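Local coordinates for plasmid pRiA4b Orf3-like domain-containing protein (Methanosarcina mazei, PDB 2I1S), which is of unknown function but belongs to the plasmid pRiA4b ORF-3-like family, at residues I18-P29 and Y129-V140; G149-L157 and T168-P178. One frame throughout, in Å; residues are numbered along the deposited sequence.

Both segments of contact 1 precede those of contact 2 in the sequence. Contact 1 pairs strand 22-29 with strand 131-136, the latter an outermost strand of the chain's mixed sheet. The centre of contact 1 lies about 8 Å from the centre of the chain. Contact 2 lies farther out, about 20 Å from that centre, where helix 146-157 meets helix 165-172 and the loop behind it. The two contact centres are about 20 Å apart. They still touch: Ala138 N lies 2.8 Å from Pro178 O, a probable hydrogen bond, and Val140 packs on Tyr150. The chain leaving the edge strand thus runs into the helix pair, whose trailing loop returns beside it, joining helices to sheet.

Contact 1: residues I18-P29 and Y129-V140; sequences ITPQIWRRIQVP and YPICTAGKRAAV
Trp23 lays its indole across the backbone of Gly135 and Lys136. Its CG takes the crowded position between backbone N and carbonyl carbon (chi1 62°), which turns the ring over the neighbouring strand. From CB outward, CD1 and NE1 run beside Lys136 CB, NE1 at 3.4 Å from that CB; the far rim, CZ3 and CH2, rests on Ala134, with CZ3 3.8 Å from Ala134 CB. Gly135 CA sits over the six-membered ring in a CH-pi contact, 3.8 Å from its centroid, while Arg25, whose NH1 is salt-bridged to Glu118, lays NH2 against the opposite face, toward the rim. With an alanine in place of Trp23 the Gly135-Lys136 backbone is likely to lose its cover, and the Arg25 guanidinium the ring it lies against. The strands run antiparallel at 174°, 22-29 bonding strand 7-15 on its other side and 131-136 closing the sheet edge. Trp23 and Lys136 form a hydrogen-bonded pair, as do Gln27 and Ile131. On the other face of the sheet Arg24, bent at chi2, brings NH1 and NH2 end-on to Arg137 O, NH2 at 2.9 Å; NH2 also meets Trp23 O from the face opposite Lys136 N. Arg24 NE bonds Val44 O. Arg137 NH1 reaches back to Pro20 O at 2.8 Å, tilted from the carbonyl plane, and shares water 1 with Thr19 O, while NH2 forms a salt bridge to Glu179.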
loop_
_atom_site.group_PDB
_atom_site.type_symbol
_atom_site.label_atom_id
_atom_site.label_comp_id
_atom_site.label_asym_id
_atom_site.label_seq_id
_atom_site.Cartn_x
_atom_site.Cartn_y
_atom_site.Cartn_z
ATOM N N ILE A 18 -10.582 4.387 -5.725
ATOM C CA ILE A 18 -10.314 4.678 -7.148
ATOM C C ILE A 18 -10.741 3.432 -7.953
ATOM O O ILE A 18 -10.396 2.295 -7.576
ATOM C CB ILE A 18 -8.810 5.051 -7.384
ATOM C CG1 ILE A 18 -8.576 6.524 -7.067
ATOM C CG2 ILE A 18 -8.347 4.804 -8.845
ATOM C CD1 ILE A 18 -7.283 6.714 -6.384
ATOM N N THR A 19 -11.531 3.650 -9.016
ATOM C CA THR A 19 -11.864 2.578 -9.946
ATOM C C THR A 19 -11.513 3.036 -11.385
ATOM O O THR A 19 -11.587 4.240 -11.696
ATOM C CB THR A 19 -13.335 2.079 -9.842
ATOM O OG1 THR A 19 -14.201 3.165 -10.111
ATOM C CG2 THR A 19 -13.661 1.546 -8.474
ATOM N N PRO A 20 -11.052 2.102 -12.240
ATOM C CA PRO A 20 -10.636 0.743 -11.907
ATOM C C PRO A 20 -9.633 0.672 -10.742
ATOM O O PRO A 20 -8.905 1.644 -10.465
ATOM C CB PRO A 20 -9.980 0.264 -13.209
ATOM C CG PRO A 20 -10.618 1.023 -14.270
ATOM C CD PRO A 20 -10.968 2.361 -13.696
ATOM N N GLN A 21 -9.561 -0.486 -10.106
ATOM C CA GLN A 21 -8.706 -0.720 -8.947
ATOM C C GLN A 21 -7.177 -0.666 -9.191
ATOM O O GLN A 21 -6.663 -1.213 -10.138
ATOM C CB GLN A 21 -9.123 -2.026 -8.282
ATOM C CG GLN A 21 -8.385 -2.343 -7.026
ATOM C CD GLN A 21 -8.853 -3.624 -6.415
ATOM O OE1 GLN A 21 -8.622 -4.706 -6.947
ATOM N NE2 GLN A 21 -9.533 -3.519 -5.295
ATOM N N ILE A 22 -6.471 0.080 -8.350
ATOM C CA ILE A 22 -5.017 0.091 -8.361
ATOM C C ILE A 22 -4.602 -0.905 -7.269
ATOM O O ILE A 22 -5.024 -0.752 -6.118
ATOM C CB ILE A 22 -4.445 1.499 -8.027
ATOM C CG1 ILE A 22 -4.978 2.615 -8.968
ATOM C CG2 ILE A 22 -2.934 1.469 -7.971
ATOM C CD1 ILE A 22 -4.658 4.023 -8.458
ATOM N N TRP A 23 -3.836 -1.942 -7.632
ATOM C CA TRP A 23 -3.440 -2.978 -6.658
ATOM C C TRP A 23 -2.088 -3.564 -6.983
ATOM O O TRP A 23 -1.602 -3.434 -8.111
ATOM C CB TRP A 23 -4.478 -4.110 -6.530
ATOM C CG TRP A 23 -4.696 -4.903 -7.834
ATOM C CD1 TRP A 23 -5.608 -4.616 -8.806
ATOM C CD2 TRP A 23 -3.948 -6.035 -8.307
ATOM N NE1 TRP A 23 -5.501 -5.493 -9.826
ATOM C CE2 TRP A 23 -4.478 -6.374 -9.571
ATOM C CE3 TRP A 23 -2.851 -6.776 -7.804
ATOM C CZ2 TRP A 23 -3.982 -7.450 -10.349
ATOM C CZ3 TRP A 23 -2.366 -7.848 -8.563
ATOM C CH2 TRP A 23 -2.964 -8.198 -9.826
ATOM N N ARG A 24 -1.499 -4.192 -5.959
ATOM C CA ARG A 24 -0.228 -4.944 -6.026
ATOM C C ARG A 24 -0.349 -6.215 -5.214
ATOM O O ARG A 24 -1.054 -6.265 -4.186
ATOM C CB ARG A 24 0.934 -4.142 -5.434
ATOM C CG ARG A 24 0.892 -2.697 -5.762
ATOM C CD ARG A 24 1.345 -2.541 -7.163
ATOM N NE ARG A 24 1.673 -1.163 -7.561
ATOM C CZ ARG A 24 0.963 -0.475 -8.435
ATOM N NH1 ARG A 24 1.387 0.686 -8.821
ATOM N NH2 ARG A 24 -0.170 -0.960 -8.926
ATOM N N ARG A 25 0.309 -7.262 -5.661
ATOM C CA ARG A 25 0.379 -8.471 -4.831
ATOM C C ARG A 25 1.835 -8.654 -4.417
ATOM O O ARG A 25 2.723 -8.560 -5.241
ATOM C CB ARG A 25 -0.229 -9.707 -5.562
ATOM C CG ARG A 25 -1.564 -10.124 -4.984
ATOM C CD ARG A 25 -2.221 -11.334 -5.680
ATOM N NE ARG A 25 -3.137 -10.762 -6.636
ATOM C CZ ARG A 25 -4.457 -10.719 -6.560
ATOM N NH1 ARG A 25 -5.125 -11.325 -5.609
ATOM N NH2 ARG A 25 -5.107 -10.076 -7.499
ATOM N N ILE A 26 2.080 -8.815 -3.130
ATOM C CA ILE A 26 3.443 -9.006 -2.632
ATOM C C ILE A 26 3.496 -10.199 -1.686
ATOM O O ILE A 26 2.478 -10.544 -1.065
ATOM C CB ILE A 26 4.013 -7.737 -1.898
ATOM C CG1 ILE A 26 3.264 -7.461 -0.575
ATOM C CG2 ILE A 26 4.105 -6.524 -2.860
ATOM C CD1 ILE A 26 3.879 -6.324 0.329
ATOM N N GLN A 27 4.669 -10.824 -1.560
ATOM C CA GLN A 27 4.851 -11.839 -0.508
ATOM C C GLN A 27 5.881 -11.362 0.527
ATOM O O GLN A 27 6.985 -10.920 0.177
ATOM C CB GLN A 27 5.232 -13.175 -1.108
ATOM C CG GLN A 27 4.240 -13.704 -2.154
ATOM C CD GLN A 27 4.746 -14.955 -2.829
ATOM O OE1 GLN A 27 5.622 -15.629 -2.286
ATOM N NE2 GLN A 27 4.201 -15.289 -4.011
ATOM N N VAL A 28 5.529 -11.434 1.804
ATOM C CA VAL A 28 6.449 -10.952 2.846
ATOM C C VAL A 28 6.847 -12.057 3.854
ATOM O O VAL A 28 6.065 -12.965 4.084
ATOM C CB VAL A 28 5.880 -9.686 3.587
ATOM C CG1 VAL A 28 5.776 -8.524 2.632
ATOM C CG2 VAL A 28 4.531 -9.972 4.216
ATOM N N PRO A 29 8.075 -11.982 4.435
ATOM C CA PRO A 29 8.400 -12.900 5.520
ATOM C C PRO A 29 7.354 -12.836 6.624
ATOM O O PRO A 29 6.876 -11.732 6.979
ATOM C CB PRO A 29 9.761 -12.379 6.039
ATOM C CG PRO A 29 10.390 -11.737 4.841
ATOM C CD PRO A 29 9.220 -11.101 4.109
ATOM N N TYR A 129 12.837 -12.516 -0.319
ATOM C CA TYR A 129 11.606 -11.820 0.058
ATOM C C TYR A 129 11.932 -10.479 0.725
ATOM O O TYR A 129 12.994 -10.343 1.334
ATOM C CB TYR A 129 10.758 -12.695 0.972
ATOM C CG TYR A 129 10.294 -13.974 0.331
ATOM C CD1 TYR A 129 9.051 -14.040 -0.316
ATOM C CD2 TYR A 129 11.061 -15.142 0.409
ATOM C CE1 TYR A 129 8.587 -15.238 -0.900
ATOM C CE2 TYR A 129 10.615 -16.348 -0.167
ATOM C CZ TYR A 129 9.376 -16.383 -0.820
ATOM O OH TYR A 129 8.925 -17.552 -1.402
ATOM N N PRO A 130 11.038 -9.470 0.595
ATOM C CA PRO A 130 9.751 -9.468 -0.091
ATOM C C PRO A 130 9.854 -9.473 -1.611
ATOM O O PRO A 130 10.894 -9.105 -2.179
ATOM C CB PRO A 130 9.074 -8.186 0.410
ATOM C CG PRO A 130 10.085 -7.410 1.071
ATOM C CD PRO A 130 11.352 -8.161 1.198
ATOM N N ILE A 131 8.790 -9.931 -2.256
ATOM C CA ILE A 131 8.679 -9.855 -3.708
ATOM C C ILE A 131 7.352 -9.266 -4.153
ATOM O O ILE A 131 6.363 -9.337 -3.425
ATOM C CB ILE A 131 8.894 -11.246 -4.427
ATOM C CG1 ILE A 131 7.868 -12.291 -4.002
ATOM C CG2 ILE A 131 10.319 -11.747 -4.281
ATOM C CD1 ILE A 131 7.916 -13.521 -4.923
ATOM N N CYS A 132 7.320 -8.696 -5.352
ATOM C CA CYS A 132 6.054 -8.251 -5.933
ATOM C C CYS A 132 5.766 -9.140 -7.111
ATOM O O CYS A 132 6.547 -9.203 -8.058
ATOM C CB CYS A 132 6.125 -6.777 -6.359
ATOM S SG CYS A 132 4.611 -6.114 -7.100
ATOM N N THR A 133 4.659 -9.862 -7.050
ATOM C CA THR A 133 4.376 -10.816 -8.092
ATOM C C THR A 133 3.511 -10.279 -9.243
ATOM O O THR A 133 3.576 -10.824 -10.350
ATOM C CB THR A 133 3.729 -12.104 -7.534
ATOM O OG1 THR A 133 2.455 -11.803 -6.931
ATOM C CG2 THR A 133 4.672 -12.815 -6.537
ATOM N N ALA A 134 2.700 -9.245 -8.973
ATOM C CA ALA A 134 1.679 -8.735 -9.889
ATOM C C ALA A 134 1.097 -7.400 -9.398
ATOM O O ALA A 134 1.177 -7.037 -8.212
ATOM C CB ALA A 134 0.535 -9.790 -10.055
ATOM N N GLY A 135 0.502 -6.651 -10.313
ATOM C CA GLY A 135 -0.142 -5.379 -9.950
ATOM C C GLY A 135 -0.907 -4.825 -11.130
ATOM O O GLY A 135 -0.735 -5.285 -12.240
ATOM N N LYS A 136 -1.776 -3.855 -10.892
ATOM C CA LYS A 136 -2.442 -3.187 -11.997
ATOM C C LYS A 136 -2.463 -1.690 -11.669
ATOM O O LYS A 136 -2.738 -1.334 -10.531
ATOM C CB LYS A 136 -3.868 -3.692 -12.143
ATOM C CG LYS A 136 -4.369 -3.831 -13.546
ATOM C CD LYS A 136 -3.771 -5.005 -14.254
ATOM C CE LYS A 136 -4.123 -4.976 -15.723
ATOM N NZ LYS A 136 -5.316 -5.866 -16.140
ATOM N N ARG A 137 -2.159 -0.871 -12.684
ATOM C CA ARG A 137 -2.324 0.581 -12.732
ATOM C C ARG A 137 -1.162 1.303 -12.074
ATOM O O ARG A 137 -0.495 0.747 -11.201
ATOM C CB ARG A 137 -3.656 1.044 -12.154
ATOM C CG ARG A 137 -4.861 0.313 -12.734
ATOM C CD ARG A 137 -6.098 1.105 -12.560
ATOM N NE ARG A 137 -6.136 2.264 -13.430
ATOM C CZ ARG A 137 -6.862 3.357 -13.197
ATOM N NH1 ARG A 137 -7.594 3.446 -12.090
ATOM N NH2 ARG A 137 -6.863 4.362 -14.089
ATOM N N ALA A 138 -0.907 2.530 -12.507
ATOM C CA ALA A 138 0.024 3.408 -11.799
ATOM C C ALA A 138 -0.484 3.755 -10.394
ATOM O O ALA A 138 -1.657 4.063 -10.195
ATOM C CB ALA A 138 0.266 4.688 -12.613
ATOM N N ALA A 139 0.403 3.688 -9.420
ATOM C CA ALA A 139 0.149 4.220 -8.092
ATOM C C ALA A 139 -0.171 5.728 -8.113
ATOM O O ALA A 139 0.270 6.479 -8.996
ATOM C CB ALA A 139 1.338 3.936 -7.221
ATOM N N VAL A 140 -0.979 6.179 -7.157
ATOM C CA VAL A 140 -1.304 7.615 -7.110
ATOM C C VAL A 140 -0.011 8.363 -6.750
ATOM O O VAL A 140 0.727 7.923 -5.859
ATOM C CB VAL A 140 -2.439 7.922 -6.073
ATOM C CG1 VAL A 140 -3.760 7.219 -6.471
ATOM C CG2 VAL A 140 -2.023 7.537 -4.620
HETATM O O HOH W 1 -9.532 5.978 -12.422
#

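Contact 2: residues G149-L157 and T168-P178; sequences GYEEMLEVL and TVLWLGDDFDP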
loop_
_atom_site.group_PDB
_atom_site.type_symbol
_atom_site.label_atom_id
_atom_site.label_comp_id
_atom_site.label_asym_id
_atom_site.label_seq_id
_atom_site.Cartn_x
_atom_site.Cartn_y
_atom_site.Cartn_z
ATOM N N GLY A 149 -8.799 14.330 -5.835
ATOM C CA GLY A 149 -7.800 15.058 -6.610
ATOM C C GLY A 149 -7.202 14.282 -7.780
ATOM O O GLY A 149 -7.083 14.800 -8.881
ATOM N N TYR A 150 -6.805 13.036 -7.531
ATOM C CA TYR A 150 -6.254 12.184 -8.576
ATOM C C TYR A 150 -7.271 11.864 -9.697
ATOM O O TYR A 150 -6.963 12.008 -10.872
ATOM C CB TYR A 150 -5.640 10.908 -7.970
ATOM C CG TYR A 150 -4.954 10.010 -8.993
ATOM C CD1 TYR A 150 -3.843 10.474 -9.715
ATOM C CD2 TYR A 150 -5.433 8.723 -9.256
ATOM C CE1 TYR A 150 -3.216 9.685 -10.649
ATOM C CE2 TYR A 150 -4.795 7.887 -10.202
ATOM C CZ TYR A 150 -3.689 8.390 -10.889
ATOM O OH TYR A 150 -3.044 7.642 -11.814
ATOM N N GLU A 151 -8.486 11.456 -9.346
ATOM C CA GLU A 151 -9.489 11.206 -10.382
ATOM C C GLU A 151 -9.809 12.464 -11.213
ATOM O O GLU A 151 -10.000 12.355 -12.420
ATOM C CB GLU A 151 -10.755 10.564 -9.811
ATOM C CG GLU A 151 -10.580 9.093 -9.424
ATOM C CD GLU A 151 -10.794 8.077 -10.574
ATOM O OE1 GLU A 151 -10.491 8.393 -11.755
ATOM O OE2 GLU A 151 -11.282 6.938 -10.284
ATOM N N GLU A 152 -9.866 13.639 -10.589
ATOM C CA GLU A 152 -10.072 14.890 -11.334
ATOM C C GLU A 152 -8.976 15.120 -12.383
ATOM O O GLU A 152 -9.278 15.409 -13.530
ATOM C CB GLU A 152 -10.131 16.107 -10.410
ATOM C CG GLU A 152 -11.388 16.226 -9.572
ATOM C CD GLU A 152 -11.274 17.346 -8.514
ATOM O OE1 GLU A 152 -10.267 18.118 -8.568
ATOM O OE2 GLU A 152 -12.184 17.453 -7.635
ATOM N N MET A 153 -7.710 15.005 -11.994
ATOM C CA MET A 153 -6.601 15.005 -12.961
ATOM C C MET A 153 -6.797 13.999 -14.130
ATOM O O MET A 153 -6.637 14.372 -15.273
ATOM C CB MET A 153 -5.284 14.740 -12.249
ATOM C CG MET A 153 -4.772 15.983 -11.483
ATOM S SD MET A 153 -3.104 15.947 -10.815
ATOM C CE MET A 153 -3.079 14.447 -9.930
ATOM N N LEU A 154 -7.162 12.745 -13.840
ATOM C CA LEU A 154 -7.380 11.733 -14.890
ATOM C C LEU A 154 -8.513 12.072 -15.832
ATOM O O LEU A 154 -8.450 11.719 -17.001
ATOM C CB LEU A 154 -7.599 10.324 -14.312
ATOM C CG LEU A 154 -6.456 9.709 -13.494
ATOM C CD1 LEU A 154 -6.775 8.275 -13.188
ATOM C CD2 LEU A 154 -5.117 9.841 -14.235
ATOM N N GLU A 155 -9.546 12.744 -15.312
ATOM C CA GLU A 155 -10.692 13.211 -16.105
ATOM C C GLU A 155 -10.253 14.304 -17.081
ATOM O O GLU A 155 -10.560 14.229 -18.282
ATOM C CB GLU A 155 -11.845 13.705 -15.207
ATOM C CG GLU A 155 -12.663 12.605 -14.575
ATOM C CD GLU A 155 -13.385 11.725 -15.611
ATOM O OE1 GLU A 155 -14.340 12.200 -16.280
ATOM O OE2 GLU A 155 -13.007 10.542 -15.747
ATOM N N VAL A 156 -9.553 15.306 -16.558
ATOM C CA VAL A 156 -8.822 16.288 -17.374
ATOM C C VAL A 156 -7.992 15.639 -18.492
ATOM O O VAL A 156 -8.036 16.091 -19.638
ATOM C CB VAL A 156 -7.887 17.192 -16.507
ATOM C CG1 VAL A 156 -6.873 17.917 -17.371
ATOM C CG2 VAL A 156 -8.689 18.192 -15.680
ATOM N N LEU A 157 -7.263 14.570 -18.176
ATOM C CA LEU A 157 -6.356 13.957 -19.153
ATOM C C LEU A 157 -7.060 13.448 -20.423
ATOM O O LEU A 157 -6.465 13.422 -21.514
ATOM C CB LEU A 157 -5.476 12.874 -18.497
ATOM C CG LEU A 157 -4.213 13.383 -17.784
ATOM C CD1 LEU A 157 -3.317 12.238 -17.255
ATOM C CD2 LEU A 157 -3.396 14.363 -18.667
ATOM N N THR A 168 -2.276 20.059 -16.027
ATOM C CA THR A 168 -2.378 18.712 -15.464
ATOM C C THR A 168 -1.204 17.874 -15.965
ATOM O O THR A 168 -0.584 17.188 -15.189
ATOM C CB THR A 168 -3.726 18.077 -15.863
ATOM O OG1 THR A 168 -4.777 18.977 -15.506
ATOM C CG2 THR A 168 -3.950 16.672 -15.211
ATOM N N VAL A 169 -0.896 17.972 -17.261
ATOM C CA VAL A 169 0.272 17.316 -17.875
ATOM C C VAL A 169 1.562 17.739 -17.190
ATOM O O VAL A 169 2.409 16.880 -16.918
ATOM C CB VAL A 169 0.356 17.564 -19.418
ATOM C CG1 VAL A 169 1.666 17.027 -20.015
ATOM C CG2 VAL A 169 -0.842 16.910 -20.117
ATOM N N LEU A 170 1.692 19.042 -16.911
ATOM C CA LEU A 170 2.867 19.588 -16.250
ATOM C C LEU A 170 2.995 19.003 -14.836
ATOM O O LEU A 170 4.088 18.612 -14.408
ATOM C CB LEU A 170 2.844 21.127 -16.242
ATOM C CG LEU A 170 4.157 21.851 -15.864
ATOM C CD1 LEU A 170 5.295 21.668 -16.882
ATOM C CD2 LEU A 170 3.933 23.350 -15.603
ATOM N N TRP A 171 1.843 18.898 -14.167
ATOM C CA TRP A 171 1.718 18.419 -12.793
ATOM C C TRP A 171 2.175 16.943 -12.693
ATOM O O TRP A 171 3.003 16.607 -11.844
ATOM C CB TRP A 171 0.253 18.581 -12.291
ATOM C CG TRP A 171 0.109 18.613 -10.797
ATOM C CD1 TRP A 171 -0.220 19.700 -10.032
ATOM C CD2 TRP A 171 0.264 17.508 -9.871
ATOM N NE1 TRP A 171 -0.273 19.353 -8.700
ATOM C CE2 TRP A 171 0.019 18.018 -8.570
ATOM C CE3 TRP A 171 0.546 16.137 -10.016
ATOM C CZ2 TRP A 171 0.092 17.205 -7.407
ATOM C CZ3 TRP A 171 0.630 15.329 -8.860
ATOM C CH2 TRP A 171 0.415 15.872 -7.575
ATOM N N LEU A 172 1.640 16.098 -13.578
ATOM C CA LEU A 172 1.881 14.656 -13.555
ATOM C C LEU A 172 3.108 14.259 -14.349
ATOM O O LEU A 172 3.635 13.174 -14.149
ATOM C CB LEU A 172 0.632 13.889 -14.062
ATOM C CG LEU A 172 -0.634 13.864 -13.185
ATOM C CD1 LEU A 172 -1.827 13.376 -13.979
ATOM C CD2 LEU A 172 -0.427 12.982 -11.963
ATOM N N GLY A 173 3.556 15.144 -15.238
ATOM C CA GLY A 173 4.719 14.884 -16.091
ATOM C C GLY A 173 4.363 14.328 -17.464
ATOM O O GLY A 173 3.328 13.655 -17.644
ATOM N N ASP A 174 5.245 14.577 -18.426
ATOM C CA ASP A 174 5.046 14.157 -19.820
ATOM C C ASP A 174 4.758 12.689 -19.970
ATOM O O ASP A 174 3.860 12.306 -20.710
ATOM C CB ASP A 174 6.297 14.465 -20.663
ATOM C CG ASP A 174 6.165 15.738 -21.444
ATOM O OD1 ASP A 174 5.011 16.211 -21.600
ATOM O OD2 ASP A 174 7.211 16.264 -21.899
ATOM N N ASP A 175 5.573 11.888 -19.289
ATOM C CA ASP A 175 5.623 10.442 -19.459
ATOM C C ASP A 175 4.600 9.687 -18.616
ATOM O O ASP A 175 4.521 8.466 -18.685
ATOM C CB ASP A 175 7.043 9.920 -19.165
ATOM C CG ASP A 175 7.694 10.586 -17.920
ATOM O OD1 ASP A 175 8.553 9.926 -17.262
ATOM O OD2 ASP A 175 7.372 11.771 -17.613
ATOM N N PHE A 176 3.807 10.405 -17.830
ATOM C CA PHE A 176 2.875 9.734 -16.946
ATOM C C PHE A 176 1.830 8.944 -17.736
ATOM O O PHE A 176 1.249 9.442 -18.699
ATOM C CB PHE A 176 2.238 10.719 -15.950
ATOM C CG PHE A 176 1.309 10.063 -14.964
ATOM C CD1 PHE A 176 1.820 9.449 -13.808
ATOM C CD2 PHE A 176 -0.083 10.025 -15.207
ATOM C CE1 PHE A 176 0.966 8.809 -12.901
ATOM C CE2 PHE A 176 -0.940 9.402 -14.306
ATOM C CZ PHE A 176 -0.402 8.797 -13.133
ATOM N N ASP A 177 1.635 7.693 -17.330
ATOM C CA ASP A 177 0.660 6.752 -17.933
ATOM C C ASP A 177 -0.115 6.122 -16.757
ATOM O O ASP A 177 0.466 5.356 -15.984
ATOM C CB ASP A 177 1.402 5.703 -18.775
ATOM C CG ASP A 177 0.490 4.633 -19.365
ATOM O OD1 ASP A 177 -0.745 4.614 -19.136
ATOM O OD2 ASP A 177 1.032 3.765 -20.066
ATOM N N PRO A 178 -1.389 6.522 -16.556
ATOM C CA PRO A 178 -2.186 5.966 -15.447
ATOM C C PRO A 178 -2.293 4.432 -15.409
ATOM O O PRO A 178 -2.535 3.891 -14.327
ATOM C CB PRO A 178 -3.574 6.620 -15.613
ATOM C CG PRO A 178 -3.568 7.234 -16.986
ATOM C CD PRO A 178 -2.133 7.545 -17.309
HETATM O O HOH W 2 -3.468 5.115 -11.932
#
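The helical segments 149-157 and 168-172 cross at -127°, their axes 10.4 Å apart at closest approach, and Gly173, with positive phi, leaves the helix and begins a type I turn that runs to Phe176. Met153 SD lies over one face of the Trp171 indole, offset toward the rim and 3.7 Å from Trp171 CE3, a Met-aromatic contact. The bend at chi3 (-51°) carries CE over the same six-membered ring and on to Leu172, with CE 3.6 Å from Leu172 CD2. These are two consecutive helices packed at an oblique angle, and the loop after them folds back on the first. Thr168 fits near the joint: its CG2 packs on Met153 CB and its OG1, bonded to Glu164 O, faces Val156. Leu157 spreads its branches, CD2 3.9 Å from Val169 CG2 and CD1 3.8 Å from Leu172 CD1. Farther along, Phe176 and Tyr150 meet edge to edge, Tyr150 OH standing 3.2 Å from Phe176 CZ, while Leu172 CD2 sits over the centre of the Phe176 ring. Tyr150 OH donates to water 2, at 2.6 Å from the water O, and that water donates to Pro178 O. Leu154 CD2 lies 3.8 Å from Pro178 CB, the side chains passing in opposite directions.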